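PDB 3III: CocE/NonD family hydrolase from Staphylococcus aureus subsp. aureus COL, which is of unconfirmed substrate but probably hydrolyses ester or amide bonds, with an alpha/beta-hydrolase core akin to that of X-Pro dipeptidyl-peptidases. Local coordinates for residues P61-K66 with P115-V120; S269-H274 with Q451-W456. One frame throughout, in Å; residues are numbered along the deposited sequence.

Interaction 1 of 2, residues P61-K66 with P115-V120; sequences PNKDGK and PNDYVV
Lys63 reaches across to Asp117 and forms a salt bridge, with NZ 2.8 Å from OD1. The ammonium group meets this oxygen from above the carboxylate, 45° out of its plane, and the two side chains cross at about a right angle. Beside this polar pair the CD edge of the Pro61 ring packs 4.0 Å from CG2 of Val119. The same CD also lies 3.8 Å from the carbonyl O of Tyr118, a buried oxygen for which the model offers no hydrogen-bond partner. Asn62 is the centre of an inverse gamma turn, closed by a weak bond from Lys63 N to Pro61 O, which swings the chain round after the proline. Lys63 then places CG between its backbone N and carbonyl carbon (chi1 52°) and runs extended to the carboxylate. Asp117 has a left-handed backbone conformation two residues before the strand begins. Tyr118 points the other way, with its OH bonded to Asp317 and its side chain touching Phe316, both of helix 306-319, while its ring meets Trp113 edge-to-face. Val119 starts strand 119-124, which pairs antiparallel with strand 53-60 and parallel with strand 67-74; Val119 bonds through its backbone to Pro68 and Val70, Val120 to Phe59. The loop 61-66 therefore passes the entry end of strand 119-124 as it links that strand's two neighbours in the large mixed sheet.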
# COMPACT_ATOMS: atom_id res chain seq x y z
N PRO A 61 -14.81 27.54 1.59
CA PRO A 61 -15.60 28.42 0.78
C PRO A 61 -15.61 29.85 1.34
O PRO A 61 -15.57 30.08 2.56
CB PRO A 61 -16.98 27.79 0.82
CG PRO A 61 -16.75 26.40 1.17
CD PRO A 61 -15.61 26.42 2.10
N ASN A 62 -15.55 30.81 0.43
CA ASN A 62 -15.64 32.20 0.79
C ASN A 62 -17.10 32.58 1.02
O ASN A 62 -17.69 33.35 0.25
CB ASN A 62 -15.01 33.07 -0.34
CG ASN A 62 -14.99 34.51 -0.01
OD1 ASN A 62 -15.00 34.87 1.18
ND2 ASN A 62 -14.99 35.37 -1.04
N LYS A 63 -17.65 32.05 2.11
CA LYS A 63 -18.96 32.38 2.56
C LYS A 63 -19.09 31.89 3.99
O LYS A 63 -18.34 31.01 4.44
CB LYS A 63 -20.04 31.76 1.65
CG LYS A 63 -19.89 30.29 1.39
CD LYS A 63 -21.02 29.72 0.53
CE LYS A 63 -20.60 28.47 -0.17
NZ LYS A 63 -21.70 27.67 -0.65
N ASP A 64 -20.00 32.51 4.71
CA ASP A 64 -20.43 32.04 6.03
C ASP A 64 -21.05 30.65 5.87
O ASP A 64 -21.56 30.29 4.79
CB ASP A 64 -21.53 32.93 6.61
CG ASP A 64 -21.06 34.30 6.96
OD1 ASP A 64 -19.84 34.51 7.12
OD2 ASP A 64 -21.93 35.16 7.12
N GLY A 65 -20.99 29.87 6.95
CA GLY A 65 -21.65 28.60 6.99
C GLY A 65 -20.78 27.55 7.56
O GLY A 65 -19.61 27.79 7.85
N LYS A 66 -21.38 26.38 7.74
CA LYS A 66 -20.73 25.20 8.31
C LYS A 66 -20.66 24.10 7.28
O LYS A 66 -21.68 23.77 6.66
CB LYS A 66 -21.51 24.71 9.53
CG LYS A 66 -21.34 25.62 10.73
CD LYS A 66 -22.05 25.05 11.91
CE LYS A 66 -21.66 25.80 13.18
NZ LYS A 66 -20.30 25.38 13.55
N PRO A 115 -15.03 23.50 -4.14
CA PRO A 115 -16.16 23.93 -4.96
C PRO A 115 -17.40 23.08 -4.74
O PRO A 115 -18.50 23.50 -5.03
CB PRO A 115 -15.67 23.78 -6.37
CG PRO A 115 -14.21 23.99 -6.24
CD PRO A 115 -13.83 23.29 -4.97
N ASN A 116 -17.21 21.89 -4.21
CA ASN A 116 -18.36 21.01 -3.84
C ASN A 116 -18.83 21.27 -2.39
O ASN A 116 -19.56 20.45 -1.79
CB ASN A 116 -17.96 19.55 -4.04
CG ASN A 116 -17.95 19.13 -5.48
OD1 ASN A 116 -16.91 18.78 -6.09
ND2 ASN A 116 -19.09 19.18 -6.06
N ASP A 117 -18.45 22.43 -1.83
CA ASP A 117 -18.87 22.86 -0.49
C ASP A 117 -18.41 21.91 0.59
O ASP A 117 -19.19 21.56 1.51
CB ASP A 117 -20.39 23.07 -0.39
CG ASP A 117 -20.90 24.09 -1.43
OD1 ASP A 117 -20.41 25.22 -1.31
OD2 ASP A 117 -21.72 23.76 -2.34
N TYR A 118 -17.14 21.58 0.53
CA TYR A 118 -16.38 20.95 1.61
C TYR A 118 -15.28 21.93 2.05
O TYR A 118 -14.86 22.83 1.29
CB TYR A 118 -15.67 19.68 1.17
CG TYR A 118 -16.53 18.50 0.99
CD1 TYR A 118 -16.62 17.52 2.00
CD2 TYR A 118 -17.28 18.32 -0.18
CE1 TYR A 118 -17.44 16.42 1.84
CE2 TYR A 118 -18.10 17.19 -0.34
CZ TYR A 118 -18.20 16.28 0.69
OH TYR A 118 -18.97 15.19 0.53
N VAL A 119 -14.84 21.78 3.27
CA VAL A 119 -13.61 22.41 3.73
C VAL A 119 -12.47 21.37 3.57
O VAL A 119 -12.70 20.19 3.72
CB VAL A 119 -13.73 22.91 5.20
CG1 VAL A 119 -12.34 23.21 5.83
CG2 VAL A 119 -14.66 24.13 5.28
N VAL A 120 -11.26 21.80 3.17
CA VAL A 120 -10.08 20.96 3.18
C VAL A 120 -9.04 21.48 4.19
O VAL A 120 -8.65 22.66 4.14
CB VAL A 120 -9.45 20.76 1.77
CG1 VAL A 120 -8.14 19.94 1.86
CG2 VAL A 120 -10.45 20.06 0.76

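Interaction 2 of 2, residues S269-H274 with Q451-W456; sequences STQGLH and QVATGW
Two hydrogen bonds join the carboxamide of Gln271 to the backbone of Val452 and Thr454, so that one side chain spans Ala453. OE1 accepts from Thr454 N, tilted from the carbonyl plane, at 2.9 Å (N-H...O 153°); NE2 donates to Val452 O at 3.1 Å (164°), that oxygen almost exactly in the amide plane. NE2 also bonds to Trp268 O, and these three bonds fix the rotation of the buried amide; Val452 O is shared with Arg338 NH2. Within 451-456, Gln451 NE2 bonds to Thr454 OG1 at 2.9 Å. The Gln271 chain, extended beyond CG (chi2 175°), carries its amide out to the strand. Van der Waals contacts are few: OE1 of Gln271 lies 3.2 Å from CA of Ala453, and Gly272 CA approaches CH2 of the Trp456 indole obliquely at 4.1 Å. CG2 of Thr454 lies over one face of that indole, offset toward its rim. A type II turn from Thr270 to Leu273 presents Gln271 and Gly272, and a classic beta bulge sets Val452 and Ala453 opposite Ile429. Thus the loop between strand 262-267 and helix 275-284 meets strand 447-458, whose neighbours in its antiparallel sheet are strands 424-432 and 441-443.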
# COMPACT_ATOMS: atom_id res chain seq x y z
N SER A 269 -0.84 -3.43 -7.89
CA SER A 269 0.40 -2.84 -8.43
C SER A 269 1.44 -2.32 -7.36
O SER A 269 2.48 -1.74 -7.71
CB SER A 269 0.03 -1.65 -9.29
OG SER A 269 -1.13 -1.90 -10.12
N THR A 270 1.12 -2.53 -6.09
CA THR A 270 1.91 -1.95 -4.98
C THR A 270 2.39 -3.06 -4.00
O THR A 270 2.59 -2.85 -2.78
CB THR A 270 1.10 -0.85 -4.30
OG1 THR A 270 -0.03 -1.43 -3.63
CG2 THR A 270 0.59 0.18 -5.32
N GLN A 271 2.61 -4.25 -4.56
CA GLN A 271 3.10 -5.40 -3.76
C GLN A 271 4.51 -5.08 -3.36
O GLN A 271 5.35 -4.75 -4.22
CB GLN A 271 3.02 -6.70 -4.54
CG GLN A 271 1.62 -7.11 -4.92
CD GLN A 271 1.62 -8.38 -5.81
OE1 GLN A 271 2.29 -9.37 -5.50
NE2 GLN A 271 0.98 -8.29 -6.97
N GLY A 272 4.76 -5.08 -2.06
CA GLY A 272 6.04 -4.67 -1.49
C GLY A 272 6.02 -3.37 -0.74
O GLY A 272 6.99 -3.01 -0.06
N LEU A 273 4.91 -2.64 -0.86
CA LEU A 273 4.71 -1.46 -0.01
C LEU A 273 3.27 -1.50 0.55
O LEU A 273 3.07 -2.14 1.57
CB LEU A 273 5.00 -0.16 -0.77
CG LEU A 273 5.03 1.10 0.12
CD1 LEU A 273 6.09 0.99 1.23
CD2 LEU A 273 5.27 2.34 -0.77
N HIS A 274 2.30 -0.88 -0.09
CA HIS A 274 0.97 -0.73 0.53
C HIS A 274 -0.04 -1.87 0.38
O HIS A 274 -1.05 -1.90 1.08
CB HIS A 274 0.32 0.59 0.11
CG HIS A 274 1.16 1.80 0.42
ND1 HIS A 274 1.59 2.11 1.69
CD2 HIS A 274 1.68 2.75 -0.40
CE1 HIS A 274 2.29 3.23 1.64
NE2 HIS A 274 2.37 3.63 0.38
N GLN A 451 5.24 -8.47 -12.63
CA GLN A 451 4.73 -9.82 -12.74
C GLN A 451 3.37 -9.90 -12.05
O GLN A 451 2.75 -8.90 -11.77
CB GLN A 451 5.78 -10.83 -12.23
CG GLN A 451 6.06 -10.80 -10.72
CD GLN A 451 7.34 -11.66 -10.28
OE1 GLN A 451 7.96 -12.29 -11.11
NE2 GLN A 451 7.67 -11.66 -8.99
N VAL A 452 2.87 -11.09 -11.85
CA VAL A 452 1.52 -11.27 -11.29
C VAL A 452 1.50 -11.06 -9.79
O VAL A 452 0.69 -10.30 -9.25
CB VAL A 452 1.00 -12.67 -11.59
CG1 VAL A 452 -0.30 -13.06 -10.76
CG2 VAL A 452 0.74 -12.86 -13.08
N ALA A 453 2.38 -11.78 -9.11
CA ALA A 453 2.49 -11.71 -7.64
C ALA A 453 3.94 -11.97 -7.20
O ALA A 453 4.68 -12.69 -7.84
CB ALA A 453 1.53 -12.72 -6.99
N THR A 454 4.28 -11.38 -6.06
CA THR A 454 5.58 -11.49 -5.48
C THR A 454 5.46 -11.87 -4.00
O THR A 454 4.51 -11.44 -3.24
CB THR A 454 6.31 -10.15 -5.72
OG1 THR A 454 6.26 -9.85 -7.14
CG2 THR A 454 7.81 -10.16 -5.26
N GLY A 455 6.46 -12.62 -3.53
CA GLY A 455 6.63 -12.85 -2.09
C GLY A 455 8.07 -13.18 -1.69
O GLY A 455 8.88 -13.52 -2.53
N TRP A 456 8.35 -13.10 -0.39
CA TRP A 456 9.70 -13.28 0.16
C TRP A 456 9.69 -14.03 1.49
O TRP A 456 8.77 -13.88 2.30
CB TRP A 456 10.33 -11.94 0.45
CG TRP A 456 10.44 -10.98 -0.69
CD1 TRP A 456 11.57 -10.76 -1.45
CD2 TRP A 456 9.48 -10.04 -1.12
NE1 TRP A 456 11.33 -9.79 -2.37
CE2 TRP A 456 10.06 -9.30 -2.18
CE3 TRP A 456 8.17 -9.74 -0.73
CZ2 TRP A 456 9.37 -8.29 -2.87
CZ3 TRP A 456 7.48 -8.77 -1.42
CH2 TRP A 456 8.10 -8.03 -2.48

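In the fold
Interactions 1 and 2 follow one another along the chain and do not touch; their centres are 40 Å apart and their nearest atoms about 19 Å. Interaction 1 lies wholly in the hydrolase part, its centre about 31 Å from the centre of the chain, whereas interaction 2, about 10 Å from it, joins that part to the C-terminal non-catalytic region. The mixed sheet connects them, through strand 119-124 and strand 262-267. Segment 269-274 is the one near the probable active site: His274 NE2 bonds to Ser169 OG, placed between strand 162-168 and helix 170-179 like an alpha/beta-hydrolase nucleophile, and Gly272 is not far from a bound palmitic acid.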